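Local coordinates for RNA 2'-o-ribose methyltransferase (Thermus thermophilus, PDB 1IPA), which probably transfers a methyl group to a ribose 2'-hydroxyl of RNA, as a knotted SpoU-type methyltransferase, at residues K12-L17 with L47-V52; Q62-A67 with A94-L99; V233-Q238 with D242-S247; G131-S136 with V248-L253. All blocks are in the same frame, centred on the assembly; numbering follows the deposited sequence.

Two lobes with different chemistry can be compared here. Contacts 1 and 2 are buried and largely apolar, contact 1 with one amide, and each lays a helix on the mixed sheet of the amino-terminal, eL30-like lobe. Their strands, 47-53 and 96-101, are neighbours in that sheet, where Leu-51 N bonds to Ile-97 O and Leu-99 N to Gln-49 O; the two contacts lie on opposite faces of the sheet. Contacts 3 and 4 belong to the knotted methyltransferase lobe and both use helix 246-261: contact 3 lies at the surface before it and at its capped start, whereas contact 4 is a partly buried helix pair of small residues. The hydrogen bond from Ser-136 to Ser-247 O joins these two.

Contact 1 of 4, residues K12-L17 with L47-V52; sequences KELARL and LEQALV
Leu-14, on the helix 9-15, reaches across to strand 47-53 and meets two of its side chains, Gln-49 and Leu-51, which stand on the same face because they alternate along the strand. The apolar part is a leucine pair met tip to tip: CD1 of Leu-14 lies 4.1 Å from CD1 of Leu-51, and CD2 of Leu-51 closes on the same methyl, so one branch sits against both branches of its partner. With chi1 at -63° and an extended second torsion, the CD1 methyl of Leu-14 becomes the leading end of the side chain.

The second interaction sets a methyl against an amide. NE2 of Gln-49 approaches CD1 of Leu-14 to 3.5 Å, with CD2 of Leu-14 further off, the two side chains arriving from opposite directions. The CD1 methyl lies off the nitrogen end, about 26° out of the amide plane, and so not over its face. Gln-49 gets there from the crowded position between its backbone N and carbonyl carbon (chi1 65°), after which the side chain runs straight out. Its OE1 is hydrogen-bonded to NH2 of Arg-10, on helix 9-15 like Leu-14.

Leu-87 of helix 81-87 touches both Leu-14 and Leu-51, while Leu-77 of strand 75-79 lies beside Gln-49 and Leu-51. Helix 9-15 thus forms part of the cover on one face of the sheet in the eL30-like lobe. No hydrogen bond crosses between the two segments themselves, so their attraction is dispersion between methyl groups and a buried amide, with Arg-10 directing that amide.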
loop_
_atom_site.group_PDB
_atom_site.type_symbol
_atom_site.label_atom_id
_atom_site.label_comp_id
_atom_site.label_asym_id
_atom_site.label_seq_id
_atom_site.Cartn_x
_atom_site.Cartn_y
_atom_site.Cartn_z
ATOM N N LYS A 12 -2.271 -24.764 10.691
ATOM C CA LYS A 12 -2.163 -25.145 9.292
ATOM C C LYS A 12 -3.229 -24.402 8.486
ATOM O O LYS A 12 -3.013 -24.051 7.324
ATOM C CB LYS A 12 -2.337 -26.660 9.148
ATOM C CG LYS A 12 -1.189 -27.450 9.773
ATOM C CD LYS A 12 -1.464 -28.948 9.829
ATOM C CE LYS A 12 -1.482 -29.593 8.457
ATOM N NZ LYS A 12 -1.589 -31.076 8.590
ATOM N N GLU A 13 -4.375 -24.151 9.113
ATOM C CA GLU A 13 -5.460 -23.443 8.447
ATOM C C GLU A 13 -5.115 -21.965 8.275
ATOM O O GLU A 13 -5.390 -21.376 7.240
ATOM C CB GLU A 13 -6.759 -23.579 9.241
ATOM C CG GLU A 13 -7.999 -23.201 8.449
ATOM C CD GLU A 13 -9.292 -23.447 9.217
ATOM O OE1 GLU A 13 -10.321 -23.755 8.569
ATOM O OE2 GLU A 13 -9.285 -23.321 10.462
ATOM N N LEU A 14 -4.504 -21.367 9.287
ATOM C CA LEU A 14 -4.134 -19.962 9.193
ATOM C C LEU A 14 -2.979 -19.729 8.205
ATOM O O LEU A 14 -2.955 -18.723 7.496
ATOM C CB LEU A 14 -3.774 -19.432 10.579
ATOM C CG LEU A 14 -4.926 -19.467 11.588
ATOM C CD1 LEU A 14 -4.471 -18.908 12.925
ATOM C CD2 LEU A 14 -6.097 -18.656 11.057
ATOM N N ALA A 15 -2.037 -20.669 8.143
ATOM C CA ALA A 15 -0.889 -20.543 7.235
ATOM C C ALA A 15 -1.306 -20.444 5.764
ATOM O O ALA A 15 -0.626 -19.803 4.960
ATOM C CB ALA A 15 0.082 -21.723 7.430
ATOM N N ARG A 16 -2.417 -21.080 5.412
ATOM C CA ARG A 16 -2.907 -21.042 4.043
ATOM C C ARG A 16 -3.229 -19.611 3.617
ATOM O O ARG A 16 -3.215 -19.284 2.432
ATOM C CB ARG A 16 -4.165 -21.909 3.917
ATOM C CG ARG A 16 -3.909 -23.415 3.814
ATOM C CD ARG A 16 -5.163 -24.204 4.198
ATOM N NE ARG A 16 -6.376 -23.604 3.641
ATOM C CZ ARG A 16 -6.867 -23.864 2.434
ATOM N NH1 ARG A 16 -6.255 -24.730 1.639
ATOM N NH2 ARG A 16 -7.965 -23.247 2.016
ATOM N N LEU A 17 -3.521 -18.757 4.591
ATOM C CA LEU A 17 -3.860 -17.375 4.296
ATOM C C LEU A 17 -2.667 -16.584 3.759
ATOM O O LEU A 17 -2.816 -15.428 3.356
ATOM C CB LEU A 17 -4.446 -16.700 5.544
ATOM C CG LEU A 17 -5.966 -16.690 5.797
ATOM C CD1 LEU A 17 -6.706 -17.765 5.004
ATOM C CD2 LEU A 17 -6.196 -16.844 7.288
ATOM N N LEU A 47 -12.294 -8.335 13.321
ATOM C CA LEU A 47 -11.320 -9.354 13.681
ATOM C C LEU A 47 -12.059 -10.567 14.234
ATOM O O LEU A 47 -13.137 -10.426 14.803
ATOM C CB LEU A 47 -10.371 -8.795 14.748
ATOM C CG LEU A 47 -9.029 -8.185 14.321
ATOM C CD1 LEU A 47 -9.104 -7.547 12.936
ATOM C CD2 LEU A 47 -8.602 -7.188 15.381
ATOM N N GLU A 48 -11.501 -11.759 14.058
ATOM C CA GLU A 48 -12.147 -12.956 14.590
ATOM C C GLU A 48 -11.324 -13.569 15.713
ATOM O O GLU A 48 -11.874 -14.106 16.673
ATOM C CB GLU A 48 -12.387 -13.981 13.491
ATOM C CG GLU A 48 -13.288 -13.458 12.399
ATOM C CD GLU A 48 -13.871 -14.559 11.548
ATOM O OE1 GLU A 48 -13.107 -15.466 11.160
ATOM O OE2 GLU A 48 -15.090 -14.506 11.267
ATOM N N GLN A 49 -10.006 -13.491 15.595
ATOM C CA GLN A 49 -9.149 -14.016 16.638
ATOM C C GLN A 49 -7.772 -13.377 16.636
ATOM O O GLN A 49 -7.321 -12.850 15.622
ATOM C CB GLN A 49 -9.024 -15.539 16.534
ATOM C CG GLN A 49 -8.345 -16.062 15.300
ATOM C CD GLN A 49 -8.280 -17.576 15.306
ATOM O OE1 GLN A 49 -9.285 -18.244 15.543
ATOM N NE2 GLN A 49 -7.101 -18.126 15.046
ATOM N N ALA A 50 -7.118 -13.415 17.791
ATOM C CA ALA A 50 -5.793 -12.844 17.931
ATOM C C ALA A 50 -4.834 -13.849 18.533
ATOM O O ALA A 50 -5.160 -14.523 19.505
ATOM C CB ALA A 50 -5.850 -11.601 18.803
ATOM N N LEU A 51 -3.651 -13.955 17.945
ATOM C CA LEU A 51 -2.635 -14.855 18.459
ATOM C C LEU A 51 -1.672 -13.995 19.263
ATOM O O LEU A 51 -1.422 -12.841 18.905
ATOM C CB LEU A 51 -1.906 -15.563 17.316
ATOM C CG LEU A 51 -2.611 -16.799 16.751
ATOM C CD1 LEU A 51 -3.990 -16.444 16.216
ATOM C CD2 LEU A 51 -1.748 -17.396 15.655
ATOM N N VAL A 52 -1.142 -14.557 20.348
ATOM C CA VAL A 52 -0.231 -13.841 21.235
ATOM C C VAL A 52 1.006 -14.649 21.616
ATOM O O VAL A 52 0.900 -15.822 21.956
ATOM C CB VAL A 52 -0.959 -13.454 22.527
ATOM C CG1 VAL A 52 -0.026 -12.677 23.444
ATOM C CG2 VAL A 52 -2.202 -12.649 22.194
#

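Contact 2 of 4, residues Q62-A67 with A94-L99; sequences QQVYAA and AGLIAL
Leu-96, the first strand residue of segment 94-99, pushes its CD2 methyl against helix 59-66 and there meets Val-64 and the backbone of Tyr-65. Apolar contact dominates. CG1 of Val-64 comes within 4.1 Å of CD2 of Leu-96, the two branched side chains crossing at a slant rather than meeting end on. Val-64 presents this methyl because CG1 lies opposite its backbone N (chi1 178°), on the side of the carbonyl carbon. Leu-96 likewise has CG opposite its own N, at chi1 -171°, which carries CD2 to the helix.

The nearest atom of Tyr-65 is its backbone N, 4.3 Å from CD2 of Leu-96. This is a van der Waals approach of a methyl to a helical peptide. The side chain of Tyr-65 goes on to pack against Val-52 and Leu-57, so the helix and the neighbouring strand 47-53 are joined by the same residue.

Two polar links lie just before the leucine in the chain. Gly-95 N is hydrogen-bonded to OE1 of Glu-61, which precedes Gln-62 in the same helix, and Ala-94 N to OE2 of Glu-32. Leu-96 also packs on Ile-37 of helix 34-42, while Val-64 touches Ala-34, so helices 34-42 and 59-66 converge on one face of the eL30-like sheet. Leu-96 reaches from the strand to both helices: with no hydrogen bond between the two segments, van der Waals contact alone holds them to each other, and the carboxylate of Glu-61 adds a directional tie at the strand's start.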
loop_
_atom_site.group_PDB
_atom_site.type_symbol
_atom_site.label_atom_id
_atom_site.label_comp_id
_atom_site.label_asym_id
_atom_site.label_seq_id
_atom_site.Cartn_x
_atom_site.Cartn_y
_atom_site.Cartn_z
ATOM N N GLN A 62 0.686 -4.462 23.862
ATOM C CA GLN A 62 -0.127 -4.639 25.056
ATOM C C GLN A 62 -1.356 -3.724 25.058
ATOM O O GLN A 62 -2.448 -4.148 25.444
ATOM C CB GLN A 62 0.722 -4.378 26.307
ATOM C CG GLN A 62 0.147 -4.972 27.586
ATOM C CD GLN A 62 0.096 -6.497 27.556
ATOM O OE1 GLN A 62 1.121 -7.166 27.373
ATOM N NE2 GLN A 62 -1.102 -7.055 27.741
ATOM N N GLN A 63 -1.189 -2.475 24.631
ATOM C CA GLN A 63 -2.323 -1.561 24.604
ATOM C C GLN A 63 -3.276 -1.893 23.461
ATOM O O GLN A 63 -4.468 -1.604 23.547
ATOM C CB GLN A 63 -1.861 -0.095 24.526
ATOM C CG GLN A 63 -1.058 0.315 23.294
ATOM C CD GLN A 63 -1.926 0.758 22.121
ATOM O OE1 GLN A 63 -3.018 1.293 22.303
ATOM N NE2 GLN A 63 -1.423 0.560 20.910
ATOM N N VAL A 64 -2.759 -2.500 22.396
ATOM C CA VAL A 64 -3.614 -2.886 21.278
ATOM C C VAL A 64 -4.387 -4.119 21.723
ATOM O O VAL A 64 -5.579 -4.247 21.452
ATOM C CB VAL A 64 -2.811 -3.249 20.009
ATOM C CG1 VAL A 64 -3.764 -3.697 18.909
ATOM C CG2 VAL A 64 -2.014 -2.053 19.538
ATOM N N TYR A 65 -3.690 -5.018 22.413
ATOM C CA TYR A 65 -4.288 -6.245 22.922
ATOM C C TYR A 65 -5.405 -5.875 23.890
ATOM O O TYR A 65 -6.485 -6.467 23.869
ATOM C CB TYR A 65 -3.236 -7.081 23.653
ATOM C CG TYR A 65 -3.718 -8.439 24.134
ATOM C CD1 TYR A 65 -2.919 -9.226 24.968
ATOM C CD2 TYR A 65 -4.958 -8.951 23.740
ATOM C CE1 TYR A 65 -3.339 -10.486 25.396
ATOM C CE2 TYR A 65 -5.390 -10.210 24.162
ATOM C CZ TYR A 65 -4.574 -10.971 24.989
ATOM O OH TYR A 65 -4.986 -12.220 25.399
ATOM N N ALA A 66 -5.137 -4.891 24.740
ATOM C CA ALA A 66 -6.125 -4.440 25.707
ATOM C C ALA A 66 -7.384 -3.946 25.001
ATOM O O ALA A 66 -8.496 -4.339 25.350
ATOM C CB ALA A 66 -5.541 -3.328 26.565
ATOM N N ALA A 67 -7.200 -3.093 23.998
ATOM C CA ALA A 67 -8.315 -2.521 23.250
ATOM C C ALA A 67 -8.981 -3.477 22.265
ATOM O O ALA A 67 -9.155 -3.142 21.090
ATOM C CB ALA A 67 -7.851 -1.271 22.513
ATOM N N ALA A 94 6.033 -10.327 14.790
ATOM C CA ALA A 94 5.417 -9.549 15.854
ATOM C C ALA A 94 4.936 -10.529 16.914
ATOM O O ALA A 94 4.935 -11.741 16.696
ATOM C CB ALA A 94 4.252 -8.756 15.317
ATOM N N GLY A 95 4.531 -10.008 18.065
ATOM C CA GLY A 95 4.062 -10.880 19.123
ATOM C C GLY A 95 2.554 -10.968 19.071
ATOM O O GLY A 95 1.933 -11.736 19.808
ATOM N N LEU A 96 1.970 -10.181 18.174
ATOM C CA LEU A 96 0.525 -10.136 18.016
ATOM C C LEU A 96 0.132 -10.176 16.551
ATOM O O LEU A 96 0.479 -9.274 15.784
ATOM C CB LEU A 96 -0.023 -8.863 18.659
ATOM C CG LEU A 96 -1.542 -8.742 18.767
ATOM C CD1 LEU A 96 -2.074 -9.805 19.724
ATOM C CD2 LEU A 96 -1.902 -7.344 19.266
ATOM N N ILE A 97 -0.577 -11.235 16.170
ATOM C CA ILE A 97 -1.053 -11.424 14.801
ATOM C C ILE A 97 -2.540 -11.703 14.884
ATOM O O ILE A 97 -2.970 -12.517 15.699
ATOM C CB ILE A 97 -0.413 -12.644 14.118
ATOM C CG1 ILE A 97 1.100 -12.471 14.006
ATOM C CG2 ILE A 97 -1.035 -12.836 12.745
ATOM C CD1 ILE A 97 1.788 -13.641 13.305
ATOM N N ALA A 98 -3.331 -11.055 14.040
ATOM C CA ALA A 98 -4.763 -11.272 14.088
ATOM C C ALA A 98 -5.331 -11.882 12.820
ATOM O O ALA A 98 -4.712 -11.841 11.754
ATOM C CB ALA A 98 -5.464 -9.965 14.390
ATOM N N LEU A 99 -6.507 -12.477 12.957
ATOM C CA LEU A 99 -7.207 -13.063 11.828
ATOM C C LEU A 99 -8.304 -12.056 11.550
ATOM O O LEU A 99 -9.087 -11.726 12.442
ATOM C CB LEU A 99 -7.831 -14.409 12.204
ATOM C CG LEU A 99 -8.669 -15.096 11.120
ATOM C CD1 LEU A 99 -7.784 -15.379 9.900
ATOM C CD2 LEU A 99 -9.268 -16.395 11.656
#

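Contact 3 of 4, residues V233-Q238 with D242-S247; sequences VRIPMQ and DSLNVS
Met-237 and Leu-244 meet across the loop that leads from strand 231-233 to helix 246-261, in the carboxy-terminal part of a SpoU-type knotted methyltransferase. Met-237, which has the most surface covered, bends at chi2 (-62°) and again at chi3, so that its thioether folds over Leu-244 instead of extending from the loop. Its CE methyl lies 3.8 Å from CD1 of Leu-244, and SD stands 4.1 Å from CG of the same leucine; the two side chains pass each other at an angle. SD also approaches CA of Ser-243.

Leu-244 gains a second apolar neighbour in Ile-235, whose CG2 is 4.3 Å from CD1 of Leu-244. Both Ile-235 and Leu-244 also touch Ser-249 of the helix, so this surface cluster bridges the loop and the first turn of the helix.

Just beyond the leucine the chain enters the helix with Asn-245 as N-cap. Its OD1 accepts two donors: Ser-247 N at 2.8 Å, nearly straight (161°), in the carbonyl plane on a lone pair, and Ser-247 OG at 3.0 Å, which sits above that plane, 64° out of it.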
loop_
_atom_site.group_PDB
_atom_site.type_symbol
_atom_site.label_atom_id
_atom_site.label_comp_id
_atom_site.label_asym_id
_atom_site.label_seq_id
_atom_site.Cartn_x
_atom_site.Cartn_y
_atom_site.Cartn_z
ATOM N N VAL A 233 8.244 15.476 -16.747
ATOM C CA VAL A 233 9.241 15.932 -15.808
ATOM C C VAL A 233 10.216 14.835 -15.354
ATOM O O VAL A 233 9.934 13.644 -15.472
ATOM C CB VAL A 233 8.471 16.556 -14.609
ATOM C CG1 VAL A 233 8.657 15.723 -13.356
ATOM C CG2 VAL A 233 8.859 17.998 -14.431
ATOM N N ARG A 234 11.368 15.237 -14.833
ATOM C CA ARG A 234 12.332 14.250 -14.370
ATOM C C ARG A 234 12.904 14.542 -12.994
ATOM O O ARG A 234 12.926 15.686 -12.529
ATOM C CB ARG A 234 13.484 14.091 -15.369
ATOM C CG ARG A 234 14.558 15.157 -15.278
ATOM C CD ARG A 234 15.747 14.807 -16.154
ATOM N NE ARG A 234 16.892 15.627 -15.798
ATOM C CZ ARG A 234 16.982 16.919 -16.067
ATOM N NH1 ARG A 234 16.000 17.532 -16.708
ATOM N NH2 ARG A 234 18.037 17.605 -15.659
ATOM N N ILE A 235 13.354 13.472 -12.348
ATOM C CA ILE A 235 13.970 13.548 -11.031
ATOM C C ILE A 235 15.461 13.452 -11.302
ATOM O O ILE A 235 15.969 12.406 -11.679
ATOM C CB ILE A 235 13.498 12.383 -10.129
ATOM C CG1 ILE A 235 12.011 12.565 -9.796
ATOM C CG2 ILE A 235 14.333 12.330 -8.858
ATOM C CD1 ILE A 235 11.377 11.384 -9.108
ATOM N N PRO A 236 16.180 14.561 -11.125
ATOM C CA PRO A 236 17.621 14.583 -11.372
ATOM C C PRO A 236 18.393 13.558 -10.562
ATOM O O PRO A 236 18.107 13.345 -9.384
ATOM C CB PRO A 236 17.998 16.021 -11.032
ATOM C CG PRO A 236 17.026 16.368 -9.931
ATOM C CD PRO A 236 15.734 15.801 -10.459
ATOM N N MET A 237 19.345 12.903 -11.224
ATOM C CA MET A 237 20.211 11.899 -10.603
ATOM C C MET A 237 21.607 12.524 -10.627
ATOM O O MET A 237 22.140 12.816 -11.692
ATOM C CB MET A 237 20.222 10.594 -11.412
ATOM C CG MET A 237 18.878 9.838 -11.525
ATOM S SD MET A 237 18.184 9.252 -9.959
ATOM C CE MET A 237 16.644 9.959 -10.033
ATOM N N GLN A 238 22.196 12.719 -9.456
ATOM C CA GLN A 238 23.507 13.350 -9.340
ATOM C C GLN A 238 24.740 12.457 -9.238
ATOM O O GLN A 238 25.859 12.971 -9.230
ATOM C CB GLN A 238 23.494 14.298 -8.139
ATOM C CG GLN A 238 22.573 15.485 -8.316
ATOM C CD GLN A 238 23.272 16.651 -8.984
ATOM O OE1 GLN A 238 24.239 17.178 -8.454
ATOM N NE2 GLN A 238 22.786 17.058 -10.145
ATOM N N ASP A 242 21.342 4.857 -11.351
ATOM C CA ASP A 242 20.649 5.161 -12.586
ATOM C C ASP A 242 19.160 5.334 -12.311
ATOM O O ASP A 242 18.417 5.812 -13.160
ATOM C CB ASP A 242 20.866 4.045 -13.615
ATOM C CG ASP A 242 20.245 2.727 -13.188
ATOM O OD1 ASP A 242 20.894 1.964 -12.435
ATOM O OD2 ASP A 242 19.097 2.461 -13.600
ATOM N N SER A 243 18.732 4.962 -11.110
ATOM C CA SER A 243 17.327 5.074 -10.761
ATOM C C SER A 243 17.083 4.953 -9.266
ATOM O O SER A 243 18.000 4.714 -8.486
ATOM C CB SER A 243 16.530 3.986 -11.484
ATOM O OG SER A 243 16.955 2.696 -11.073
ATOM N N LEU A 244 15.824 5.120 -8.883
ATOM C CA LEU A 244 15.413 5.028 -7.492
ATOM C C LEU A 244 14.215 4.100 -7.373
ATOM O O LEU A 244 13.494 3.866 -8.344
ATOM C CB LEU A 244 15.016 6.408 -6.957
ATOM C CG LEU A 244 16.080 7.504 -6.864
ATOM C CD1 LEU A 244 15.409 8.840 -6.663
ATOM C CD2 LEU A 244 17.038 7.204 -5.718
ATOM N N ASN A 245 14.022 3.570 -6.173
ATOM C CA ASN A 245 12.894 2.712 -5.875
ATOM C C ASN A 245 11.681 3.594 -6.178
ATOM O O ASN A 245 11.747 4.805 -5.988
ATOM C CB ASN A 245 12.927 2.338 -4.388
ATOM C CG ASN A 245 11.829 1.371 -3.998
ATOM O OD1 ASN A 245 10.643 1.695 -4.044
ATOM N ND2 ASN A 245 12.225 0.164 -3.610
ATOM N N VAL A 246 10.588 2.997 -6.653
ATOM C CA VAL A 246 9.388 3.765 -6.983
ATOM C C VAL A 246 8.780 4.457 -5.756
ATOM O O VAL A 246 8.204 5.534 -5.868
ATOM C CB VAL A 246 8.308 2.873 -7.650
ATOM C CG1 VAL A 246 8.761 2.427 -9.022
ATOM C CG2 VAL A 246 8.042 1.663 -6.795
ATOM N N SER A 247 8.916 3.852 -4.583
ATOM C CA SER A 247 8.362 4.453 -3.383
ATOM C C SER A 247 9.118 5.736 -3.043
ATOM O O SER A 247 8.536 6.680 -2.511
ATOM C CB SER A 247 8.411 3.469 -2.209
ATOM O OG SER A 247 9.728 3.305 -1.720
#

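Contact 4 of 4, residues G131-S136 with V248-L253; sequences GAVLRS and VSAALL
Ser-136 and Val-133 face Ala-251 and Ala-250 with no flat group between them: no ring or amide face is stacked and no planar edge is presented, the meeting surfaces being methyls and a hydroxymethyl. That smallness lets the backbones come close, and the CA atoms of Ser-136 and Ala-251 are 5.0 Å apart.

Ser-136 carries most of the contact. Its OG lies 3.7 Å from CB of Ala-251, its CB 3.9 Å from the same methyl, and its CB also approaches Ala-251 N. These are van der Waals contacts. The hydroxyl spends its hydrogen on the carbonyl oxygen of Ser-247, one turn earlier on the same helix as Ala-251, and a chi1 of -73°, with OG beside the backbone N, directs it there. The bond adds a fixed direction to an interface of small groups, and a carbonyl in the first turn of the helix receives a side-chain donor.

One turn back on helix 127-140, Val-133 offers CG1 to CB of Ala-250 at 4.4 Å, a looser touch. Both residues also pack on Leu-119 of strand 117-122, so the helix pair rests on the parallel sheet through them.

The two segments run in broadly the same direction. Helix 127-140 follows the central strand 117-122, and helix 246-261 is the carboxy-terminal one, so the pair joins an early element of the methyltransferase lobe to the end of the chain. Such packing of the carboxy-terminal helix against the rest of the alpha/beta core belongs to the deep trefoil-knot fold of SpoU-type (SPOUT) methyltransferases.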
loop_
_atom_site.group_PDB
_atom_site.type_symbol
_atom_site.label_atom_id
_atom_site.label_comp_id
_atom_site.label_asym_id
_atom_site.label_seq_id
_atom_site.Cartn_x
_atom_site.Cartn_y
_atom_site.Cartn_z
ATOM N N GLY A 131 3.148 -1.663 -1.338
ATOM C CA GLY A 131 2.991 -1.194 0.024
ATOM C C GLY A 131 3.854 0.014 0.342
ATOM O O GLY A 131 3.379 0.969 0.958
ATOM N N ALA A 132 5.118 -0.019 -0.071
ATOM C CA ALA A 132 6.025 1.101 0.192
ATOM C C ALA A 132 5.492 2.361 -0.488
ATOM O O ALA A 132 5.511 3.442 0.096
ATOM C CB ALA A 132 7.456 0.775 -0.306
ATOM N N VAL A 133 5.010 2.211 -1.720
ATOM C CA VAL A 133 4.448 3.331 -2.475
ATOM C C VAL A 133 3.229 3.938 -1.789
ATOM O O VAL A 133 3.088 5.158 -1.736
ATOM C CB VAL A 133 4.037 2.907 -3.900
ATOM C CG1 VAL A 133 3.304 4.057 -4.596
ATOM C CG2 VAL A 133 5.271 2.504 -4.694
ATOM N N LEU A 134 2.346 3.089 -1.265
ATOM C CA LEU A 134 1.140 3.563 -0.567
ATOM C C LEU A 134 1.507 4.339 0.688
ATOM O O LEU A 134 0.835 5.289 1.063
ATOM C CB LEU A 134 0.235 2.380 -0.207
ATOM C CG LEU A 134 -0.264 1.587 -1.429
ATOM C CD1 LEU A 134 -1.185 0.472 -0.989
ATOM C CD2 LEU A 134 -1.002 2.512 -2.380
ATOM N N ARG A 135 2.590 3.925 1.326
ATOM C CA ARG A 135 3.068 4.574 2.531
ATOM C C ARG A 135 3.548 5.985 2.190
ATOM O O ARG A 135 3.250 6.939 2.909
ATOM C CB ARG A 135 4.204 3.747 3.126
ATOM C CG ARG A 135 4.704 4.206 4.478
ATOM C CD ARG A 135 5.749 3.221 4.955
ATOM N NE ARG A 135 6.350 3.575 6.231
ATOM C CZ ARG A 135 7.355 2.900 6.776
ATOM N NH1 ARG A 135 7.860 1.842 6.146
ATOM N NH2 ARG A 135 7.856 3.279 7.945
ATOM N N SER A 136 4.290 6.117 1.093
ATOM C CA SER A 136 4.782 7.428 0.663
ATOM C C SER A 136 3.625 8.330 0.240
ATOM O O SER A 136 3.619 9.514 0.543
ATOM C CB SER A 136 5.756 7.293 -0.510
ATOM O OG SER A 136 6.998 6.778 -0.081
ATOM N N VAL A 248 10.412 5.771 -3.353
ATOM C CA VAL A 248 11.207 6.964 -3.102
ATOM C C VAL A 248 10.828 8.057 -4.108
ATOM O O VAL A 248 10.676 9.224 -3.732
ATOM C CB VAL A 248 12.736 6.678 -3.198
ATOM C CG1 VAL A 248 13.518 7.970 -3.039
ATOM C CG2 VAL A 248 13.155 5.684 -2.111
ATOM N N SER A 249 10.668 7.689 -5.377
ATOM C CA SER A 249 10.286 8.667 -6.404
ATOM C C SER A 249 8.897 9.259 -6.120
ATOM O O SER A 249 8.674 10.463 -6.300
ATOM C CB SER A 249 10.271 8.032 -7.805
ATOM O OG SER A 249 11.574 7.794 -8.283
ATOM N N ALA A 250 7.979 8.406 -5.674
ATOM C CA ALA A 250 6.624 8.835 -5.379
ATOM C C ALA A 250 6.622 9.824 -4.229
ATOM O O ALA A 250 5.834 10.760 -4.226
ATOM C CB ALA A 250 5.744 7.634 -5.051
ATOM N N ALA A 251 7.511 9.624 -3.254
ATOM C CA ALA A 251 7.588 10.541 -2.121
ATOM C C ALA A 251 8.104 11.901 -2.582
ATOM O O ALA A 251 7.547 12.946 -2.224
ATOM C CB ALA A 251 8.495 9.988 -1.050
ATOM N N LEU A 252 9.168 11.880 -3.380
ATOM C CA LEU A 252 9.763 13.107 -3.887
ATOM C C LEU A 252 8.739 13.969 -4.624
ATOM O O LEU A 252 8.525 15.120 -4.277
ATOM C CB LEU A 252 10.934 12.774 -4.819
ATOM C CG LEU A 252 12.147 12.166 -4.107
ATOM C CD1 LEU A 252 13.174 11.662 -5.119
ATOM C CD2 LEU A 252 12.760 13.222 -3.195
ATOM N N LEU A 253 8.110 13.397 -5.640
ATOM C CA LEU A 253 7.110 14.103 -6.431
ATOM C C LEU A 253 5.934 14.578 -5.582
ATOM O O LEU A 253 5.496 15.713 -5.705
ATOM C CB LEU A 253 6.594 13.186 -7.540
ATOM C CG LEU A 253 7.688 12.640 -8.457
ATOM C CD1 LEU A 253 7.189 11.402 -9.160
ATOM C CD2 LEU A 253 8.118 13.718 -9.445
#